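Uncharacterized protein (Bacillus cereus, PDB 4QVU) is of unknown function but adopts a HIT-like fold, carries a bound zinc ion and may be related to galactose-1-phosphate uridylyltransferases. Local coordinates at residues A[71-74]-A[75-78]. Sequence-based numbering, arbitrary orientation.
Sequences EDHI and ATYT
His73 O draws the chain into a tight turn by accepting two backbone hydrogen bonds, from Thr76 N and Tyr77 N. The bond in which Tyr77 N reaches His73 O measures 3.0 Å with an N-H...O angle of 159°, and its donor lies almost on the extension of the carbonyl. The one from Thr76 N to the same oxygen is more bent, at 139°, its donor standing well above the carbonyl plane. This pairing of i+3 and i+4 donors is that of a single helical turn, although no regular helix is present.

The Tyr77 ring folds back against the His73-Ile74 peptide: with CG anti to its own carbonyl carbon (chi1 -58°), one face receives His73 O over its centre, and Tyr77 CG lies 3.2 Å from that oxygen. Ile74 N sits over the same face nearer the rim, 3.5 Å from Tyr77 CE2. Asp72 CB meets Tyr77 CE1 at 3.6 Å, while the Asp72 side chain crosses that of Thr76 at about a right angle, bringing Asp72 OD1 to 3.7 Å from Thr76 CG2. Across the turn, the His73 ring, placed between its backbone N and carbonyl carbon, brings NE2 to 3.5 Å from Ala75 CB and CE1 to 3.6 Å from Thr76 OG1, van der Waals approaches rather than hydrogen bonds.

Farther out, Tyr77 OH is hydrogen-bonded to Glu66 OE1, which holds the far end of the ring. Thr78 takes the N-cap position of helix 79-97, with a weak bond from its OG1 to His81 N. The chemistry implies a turn on the way from strand 59-65 into helix 79-97 whose His73 O is gripped by two N-H groups and covered by the Tyr77 ring, while Gln187 and Arg191 of helix 179-195 bond the carbonyls of Ile74 and Ala75.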
# COMPACT_ATOMS: atom_id res chain seq x y z
N GLU A 71 -27.64 19.78 20.50
CA GLU A 71 -28.40 18.81 19.70
C GLU A 71 -27.99 18.87 18.20
O GLU A 71 -27.85 17.81 17.58
CB GLU A 71 -29.90 19.08 19.85
CG GLU A 71 -30.82 17.98 19.34
CD GLU A 71 -32.31 18.22 19.46
OE1 GLU A 71 -32.72 19.32 19.89
OE2 GLU A 71 -33.08 17.29 19.12
N ASP A 72 -27.79 20.08 17.64
CA ASP A 72 -27.45 20.31 16.23
C ASP A 72 -26.00 19.96 15.88
O ASP A 72 -25.10 20.04 16.73
CB ASP A 72 -27.70 21.78 15.85
CG ASP A 72 -29.14 22.14 15.57
OD1 ASP A 72 -30.04 21.55 16.21
OD2 ASP A 72 -29.37 23.04 14.74
N HIS A 73 -25.80 19.58 14.60
CA HIS A 73 -24.54 19.23 13.94
C HIS A 73 -24.70 19.47 12.40
O HIS A 73 -25.77 19.92 11.97
CB HIS A 73 -24.10 17.80 14.28
CG HIS A 73 -25.02 16.71 13.82
ND1 HIS A 73 -26.19 16.43 14.48
CD2 HIS A 73 -24.86 15.81 12.82
CE1 HIS A 73 -26.73 15.41 13.84
NE2 HIS A 73 -25.96 15.00 12.84
N ILE A 74 -23.63 19.21 11.58
CA ILE A 74 -23.58 19.46 10.12
C ILE A 74 -24.83 18.90 9.39
O ILE A 74 -25.43 19.64 8.61
CB ILE A 74 -22.28 18.91 9.48
CG1 ILE A 74 -21.07 19.77 9.91
CG2 ILE A 74 -22.37 18.85 7.94
CD1 ILE A 74 -19.70 19.35 9.40
N ALA A 75 -25.24 17.64 9.65
CA ALA A 75 -26.39 16.99 9.00
C ALA A 75 -27.74 17.72 9.28
O ALA A 75 -28.63 17.67 8.42
CB ALA A 75 -26.50 15.55 9.46
N THR A 76 -27.88 18.40 10.44
CA THR A 76 -29.10 19.09 10.88
C THR A 76 -29.14 20.57 10.42
O THR A 76 -30.23 21.02 10.04
CB THR A 76 -29.19 19.00 12.42
OG1 THR A 76 -29.35 17.63 12.78
CG2 THR A 76 -30.35 19.78 13.02
N TYR A 77 -28.00 21.32 10.46
CA TYR A 77 -27.91 22.77 10.14
C TYR A 77 -28.65 23.20 8.86
O TYR A 77 -28.66 22.47 7.87
CB TYR A 77 -26.45 23.23 9.96
CG TYR A 77 -25.52 23.02 11.14
CD1 TYR A 77 -25.99 23.14 12.44
CD2 TYR A 77 -24.16 22.81 10.95
CE1 TYR A 77 -25.14 22.95 13.53
CE2 TYR A 77 -23.30 22.63 12.03
CZ TYR A 77 -23.80 22.70 13.32
OH TYR A 77 -22.96 22.51 14.39
N THR A 78 -29.21 24.44 8.89
CA THR A 78 -29.87 25.04 7.72
C THR A 78 -28.81 25.37 6.67
O THR A 78 -27.61 25.43 7.00
CB THR A 78 -30.70 26.28 8.10
OG1 THR A 78 -29.87 27.27 8.72
CG2 THR A 78 -31.89 25.96 8.99